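Long-range contact in type C neurotoxin (Clostridium botulinum, PDB 3PME), which probably binds gangliosides and membrane lipids at nerve terminals as the receptor-binding domain of a C/D mosaic botulinum neurotoxin: residues Ser70-Leu81 and Asn190-Phe201. Sequence-based numbering, arbitrary orientation.
Sequences SVSFWIKISKDL and NQMLWIRDFNIF
Strands Ser70-Ile77 and Leu193-Phe201 run antiparallel, their axes 4.7 Å apart; hydrogen-bonded pairs from Ser70-Phe201 to Lys76-Trp194 alternate with non-hydrogen-bonded ones, interrupted between Ser72 and Trp74 by a beta bulge where Asp197, with positive phi (56°), is the extra residue. There a water accepts from Ser72 OG and donates to Asp197 O. On the same sheet face as Ser72, two cations lie on indoles. The Arg196 guanidinium, flat and charged as suits an indole face, stacks on Trp74, planes 16° apart, with NH2 over the middle of the indole; NH2 also donates to Gln217 O while Trp74 NE1 donates to Gln217 OE1. Lys76, straight until its last torsion (chi4 -73°), bends so that NZ makes a cation-pi contact 3.5 Å from the centroid of the Trp194 six-membered ring; NZ also forms a salt bridge with Asp409 and donates to Asn138 OD1. The face of Val71, Ile75, Ile77, Leu193, Ile195 and Ile200 is apolar, its branched residues suited to filling a core: Ile75 CG1 meets Ile195 CG1 at 4.0 Å, and the Phe198 ring, from the bulge, reaches Val71 CG1. Past the strands, Ser78 N-caps a short helix, its hydroxyl suited to accepting and donating at once: OG accepts from Leu81 N and Met192 N and donates to Asn190 O (2.8 Å). Gln191 NE2 donates to Asp80 O (3.2 Å), while OE1 accepts from Asp188 N. With strand 141-148 beside Ser70-Ile77, and strands 6-13 and 42-45 beside Leu193-Phe201, this two-faced pair is characteristic of the concanavalin-like jelly-roll sandwich.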
loop_
_atom_site.group_PDB
_atom_site.type_symbol
_atom_site.label_atom_id
_atom_site.label_comp_id
_atom_site.label_asym_id
_atom_site.label_seq_id
_atom_site.Cartn_x
_atom_site.Cartn_y
_atom_site.Cartn_z
ATOM N N SER A 70 -4.723 -21.460 -9.141
ATOM C CA SER A 70 -4.471 -20.351 -8.237
ATOM C C SER A 70 -4.899 -19.063 -8.920
ATOM O O SER A 70 -4.795 -18.924 -10.140
ATOM C CB SER A 70 -2.996 -20.272 -7.847
ATOM O OG SER A 70 -2.543 -21.511 -7.301
ATOM N N VAL A 71 -5.379 -18.120 -8.125
ATOM C CA VAL A 71 -5.732 -16.816 -8.640
ATOM C C VAL A 71 -4.967 -15.813 -7.786
ATOM O O VAL A 71 -5.004 -15.909 -6.564
ATOM C CB VAL A 71 -7.239 -16.565 -8.506
ATOM C CG1 VAL A 71 -7.564 -15.169 -8.980
ATOM C CG2 VAL A 71 -8.045 -17.636 -9.290
ATOM N N SER A 72 -4.254 -14.878 -8.405
ATOM C CA SER A 72 -3.556 -13.860 -7.628
ATOM C C SER A 72 -3.803 -12.469 -8.197
ATOM O O SER A 72 -3.989 -12.307 -9.393
ATOM C CB SER A 72 -2.057 -14.147 -7.555
ATOM O OG SER A 72 -1.426 -13.939 -8.810
ATOM N N PHE A 73 -3.821 -11.469 -7.323
ATOM C CA PHE A 73 -3.998 -10.076 -7.742
ATOM C C PHE A 73 -3.827 -9.215 -6.515
ATOM O O PHE A 73 -3.895 -9.721 -5.397
ATOM C CB PHE A 73 -5.403 -9.841 -8.311
ATOM C CG PHE A 73 -6.522 -10.230 -7.370
ATOM C CD1 PHE A 73 -7.001 -11.536 -7.350
ATOM C CD2 PHE A 73 -7.100 -9.299 -6.519
ATOM C CE1 PHE A 73 -8.020 -11.910 -6.492
ATOM C CE2 PHE A 73 -8.129 -9.658 -5.652
ATOM C CZ PHE A 73 -8.594 -10.983 -5.633
ATOM N N TRP A 74 -3.607 -7.914 -6.712
ATOM C CA TRP A 74 -3.642 -6.973 -5.599
ATOM C C TRP A 74 -4.941 -6.200 -5.694
ATOM O O TRP A 74 -5.464 -5.980 -6.785
ATOM C CB TRP A 74 -2.475 -5.977 -5.670
ATOM C CG TRP A 74 -1.133 -6.612 -5.676
ATOM C CD1 TRP A 74 -0.612 -7.424 -6.642
ATOM C CD2 TRP A 74 -0.125 -6.482 -4.671
ATOM N NE1 TRP A 74 0.656 -7.805 -6.299
ATOM C CE2 TRP A 74 0.980 -7.247 -5.088
ATOM C CE3 TRP A 74 -0.046 -5.784 -3.457
ATOM C CZ2 TRP A 74 2.147 -7.346 -4.332
ATOM C CZ3 TRP A 74 1.117 -5.876 -2.708
ATOM C CH2 TRP A 74 2.199 -6.651 -3.148
ATOM N N ILE A 75 -5.452 -5.751 -4.556
ATOM C CA ILE A 75 -6.675 -4.970 -4.541
ATOM C C ILE A 75 -6.544 -3.818 -3.529
ATOM O O ILE A 75 -5.806 -3.919 -2.542
ATOM C CB ILE A 75 -7.901 -5.878 -4.238
ATOM C CG1 ILE A 75 -9.226 -5.154 -4.520
ATOM C CG2 ILE A 75 -7.817 -6.465 -2.818
ATOM C CD1 ILE A 75 -10.423 -6.113 -4.628
ATOM N N LYS A 76 -7.265 -2.736 -3.808
ATOM C CA LYS A 76 -7.251 -1.525 -2.991
ATOM C C LYS A 76 -8.685 -1.011 -3.017
ATOM O O LYS A 76 -9.207 -0.691 -4.085
ATOM C CB LYS A 76 -6.291 -0.497 -3.596
ATOM C CG LYS A 76 -6.291 0.850 -2.899
ATOM C CD LYS A 76 -5.187 1.728 -3.486
ATOM C CE LYS A 76 -5.180 3.133 -2.863
ATOM N NZ LYS A 76 -6.324 3.943 -3.364
ATOM N N ILE A 77 -9.335 -0.972 -1.854
ATOM C CA ILE A 77 -10.768 -0.700 -1.767
ATOM C C ILE A 77 -11.010 0.603 -0.992
ATOM O O ILE A 77 -10.576 0.741 0.140
ATOM C CB ILE A 77 -11.526 -1.880 -1.119
ATOM C CG1 ILE A 77 -11.195 -3.185 -1.850
ATOM C CG2 ILE A 77 -13.027 -1.646 -1.163
ATOM C CD1 ILE A 77 -11.447 -4.423 -1.009
ATOM N N SER A 78 -11.685 1.563 -1.615
ATOM C CA SER A 78 -11.873 2.868 -0.989
ATOM C C SER A 78 -12.544 2.788 0.378
ATOM O O SER A 78 -13.244 1.825 0.696
ATOM C CB SER A 78 -12.659 3.805 -1.914
ATOM O OG SER A 78 -14.050 3.513 -1.894
ATOM N N LYS A 79 -12.315 3.807 1.193
ATOM C CA LYS A 79 -12.941 3.876 2.506
ATOM C C LYS A 79 -14.465 3.815 2.420
ATOM O O LYS A 79 -15.102 3.076 3.175
ATOM C CB LYS A 79 -12.499 5.146 3.242
ATOM C CG LYS A 79 -13.252 5.382 4.546
ATOM C CD LYS A 79 -12.743 6.621 5.301
ATOM C CE LYS A 79 -12.869 7.882 4.470
ATOM N NZ LYS A 79 -12.525 9.113 5.249
ATOM N N ASP A 80 -15.062 4.578 1.509
ATOM C CA ASP A 80 -16.523 4.616 1.430
ATOM C C ASP A 80 -17.123 3.279 0.994
ATOM O O ASP A 80 -18.215 2.922 1.429
ATOM C CB ASP A 80 -17.015 5.747 0.521
ATOM C CG ASP A 80 -16.937 7.116 1.189
ATOM O OD1 ASP A 80 -16.252 7.242 2.219
ATOM O OD2 ASP A 80 -17.560 8.069 0.676
ATOM N N LEU A 81 -16.410 2.539 0.145
ATOM C CA LEU A 81 -16.896 1.234 -0.278
ATOM C C LEU A 81 -16.711 0.239 0.862
ATOM O O LEU A 81 -17.576 -0.598 1.117
ATOM C CB LEU A 81 -16.159 0.773 -1.529
ATOM C CG LEU A 81 -16.615 -0.531 -2.171
ATOM C CD1 LEU A 81 -18.129 -0.549 -2.270
ATOM C CD2 LEU A 81 -15.976 -0.660 -3.542
ATOM N N ASN A 190 -17.578 8.309 -4.168
ATOM C CA ASN A 190 -16.376 7.955 -3.417
ATOM C C ASN A 190 -16.193 6.445 -3.270
ATOM O O ASN A 190 -15.264 5.978 -2.612
ATOM C CB ASN A 190 -16.398 8.611 -2.039
ATOM C CG ASN A 190 -16.284 10.121 -2.109
ATOM O OD1 ASN A 190 -15.673 10.668 -3.029
ATOM N ND2 ASN A 190 -16.864 10.802 -1.125
ATOM N N GLN A 191 -17.099 5.682 -3.864
ATOM C CA GLN A 191 -16.997 4.231 -3.806
ATOM C C GLN A 191 -16.311 3.705 -5.064
ATOM O O GLN A 191 -16.819 3.840 -6.176
ATOM C CB GLN A 191 -18.381 3.605 -3.598
ATOM C CG GLN A 191 -18.954 3.924 -2.218
ATOM C CD GLN A 191 -20.331 3.338 -1.985
ATOM O OE1 GLN A 191 -21.161 3.293 -2.891
ATOM N NE2 GLN A 191 -20.584 2.898 -0.758
ATOM N N MET A 192 -15.129 3.132 -4.873
ATOM C CA MET A 192 -14.281 2.733 -5.985
ATOM C C MET A 192 -13.262 1.723 -5.480
ATOM O O MET A 192 -13.042 1.599 -4.285
ATOM C CB MET A 192 -13.568 3.958 -6.571
ATOM C CG MET A 192 -12.546 4.603 -5.619
ATOM S SD MET A 192 -12.033 6.257 -6.125
ATOM C CE MET A 192 -13.560 7.156 -5.879
ATOM N N LEU A 193 -12.649 0.997 -6.405
ATOM C CA LEU A 193 -11.559 0.101 -6.052
ATOM C C LEU A 193 -10.612 -0.047 -7.221
ATOM O O LEU A 193 -10.959 0.258 -8.369
ATOM C CB LEU A 193 -12.092 -1.278 -5.636
ATOM C CG LEU A 193 -12.765 -2.130 -6.712
ATOM C CD1 LEU A 193 -11.761 -2.980 -7.458
ATOM C CD2 LEU A 193 -13.817 -3.022 -6.083
ATOM N N TRP A 194 -9.417 -0.539 -6.917
ATOM C CA TRP A 194 -8.382 -0.772 -7.911
ATOM C C TRP A 194 -7.939 -2.209 -7.771
ATOM O O TRP A 194 -7.882 -2.734 -6.658
ATOM C CB TRP A 194 -7.157 0.117 -7.653
ATOM C CG TRP A 194 -7.363 1.599 -7.768
ATOM C CD1 TRP A 194 -6.952 2.393 -8.794
ATOM C CD2 TRP A 194 -7.974 2.475 -6.799
ATOM N NE1 TRP A 194 -7.281 3.708 -8.539
ATOM C CE2 TRP A 194 -7.904 3.787 -7.323
ATOM C CE3 TRP A 194 -8.560 2.282 -5.544
ATOM C CZ2 TRP A 194 -8.419 4.896 -6.645
ATOM C CZ3 TRP A 194 -9.072 3.387 -4.867
ATOM C CH2 TRP A 194 -8.994 4.683 -5.425
ATOM N N ILE A 195 -7.603 -2.826 -8.898
ATOM C CA ILE A 195 -6.990 -4.151 -8.914
ATOM C C ILE A 195 -5.724 -4.046 -9.753
ATOM O O ILE A 195 -5.666 -3.252 -10.695
ATOM C CB ILE A 195 -7.947 -5.183 -9.527
ATOM C CG1 ILE A 195 -9.098 -5.455 -8.554
ATOM C CG2 ILE A 195 -7.213 -6.504 -9.860
ATOM C CD1 ILE A 195 -10.252 -6.227 -9.176
ATOM N N ARG A 196 -4.701 -4.818 -9.425
ATOM C CA ARG A 196 -3.545 -4.896 -10.319
ATOM C C ARG A 196 -2.966 -6.298 -10.400
ATOM O O ARG A 196 -3.129 -7.107 -9.491
ATOM C CB ARG A 196 -2.455 -3.893 -9.931
ATOM C CG ARG A 196 -1.560 -4.341 -8.764
ATOM C CD ARG A 196 -0.525 -3.260 -8.541
ATOM N NE ARG A 196 0.644 -3.685 -7.782
ATOM C CZ ARG A 196 0.804 -3.469 -6.486
ATOM N NH1 ARG A 196 -0.148 -2.860 -5.781
ATOM N NH2 ARG A 196 1.924 -3.839 -5.890
ATOM N N ASP A 197 -2.277 -6.563 -11.500
ATOM C CA ASP A 197 -1.540 -7.802 -11.707
ATOM C C ASP A 197 -2.429 -9.039 -11.556
ATOM O O ASP A 197 -2.077 -10.000 -10.872
ATOM C CB ASP A 197 -0.309 -7.866 -10.795
ATOM C CG ASP A 197 0.694 -6.762 -11.094
ATOM O OD1 ASP A 197 1.342 -6.824 -12.157
ATOM O OD2 ASP A 197 0.829 -5.841 -10.272
ATOM N N PHE A 198 -3.576 -9.016 -12.216
ATOM C CA PHE A 198 -4.485 -10.158 -12.149
ATOM C C PHE A 198 -3.958 -11.352 -12.961
ATOM O O PHE A 198 -3.717 -11.227 -14.173
ATOM C CB PHE A 198 -5.888 -9.793 -12.620
ATOM C CG PHE A 198 -6.890 -10.880 -12.361
ATOM C CD1 PHE A 198 -7.138 -11.856 -13.321
ATOM C CD2 PHE A 198 -7.556 -10.938 -11.152
ATOM C CE1 PHE A 198 -8.042 -12.877 -13.078
ATOM C CE2 PHE A 198 -8.469 -11.959 -10.893
ATOM C CZ PHE A 198 -8.709 -12.931 -11.858
ATOM N N ASN A 199 -3.788 -12.490 -12.277
ATOM C CA ASN A 199 -3.241 -13.720 -12.862
ATOM C C ASN A 199 -4.067 -14.940 -12.479
ATOM O O ASN A 199 -4.565 -15.039 -11.356
ATOM C CB ASN A 199 -1.822 -13.983 -12.348
ATOM C CG ASN A 199 -0.807 -13.019 -12.916
ATOM O OD1 ASN A 199 -0.869 -12.671 -14.084
ATOM N ND2 ASN A 199 0.154 -12.612 -12.095
ATOM N N ILE A 200 -4.175 -15.900 -13.396
ATOM C CA ILE A 200 -4.709 -17.209 -13.038
ATOM C C ILE A 200 -3.699 -18.268 -13.451
ATOM O O ILE A 200 -3.128 -18.186 -14.525
ATOM C CB ILE A 200 -6.070 -17.481 -13.691
ATOM C CG1 ILE A 200 -7.091 -16.439 -13.223
ATOM C CG2 ILE A 200 -6.565 -18.909 -13.337
ATOM C CD1 ILE A 200 -8.468 -16.574 -13.834
ATOM N N PHE A 201 -3.479 -19.246 -12.577
ATOM C CA PHE A 201 -2.491 -20.303 -12.799
ATOM C C PHE A 201 -3.211 -21.643 -12.834
ATOM O O PHE A 201 -4.219 -21.828 -12.146
ATOM C CB PHE A 201 -1.466 -20.330 -11.658
ATOM C CG PHE A 201 -0.700 -19.045 -11.481
ATOM C CD1 PHE A 201 -1.241 -17.988 -10.753
ATOM C CD2 PHE A 201 0.568 -18.903 -12.023
ATOM C CE1 PHE A 201 -0.533 -16.809 -10.592
ATOM C CE2 PHE A 201 1.278 -17.733 -11.864
ATOM C CZ PHE A 201 0.729 -16.683 -11.143
HETATM O O HOH W 1 -0.563 -11.395 -9.141
#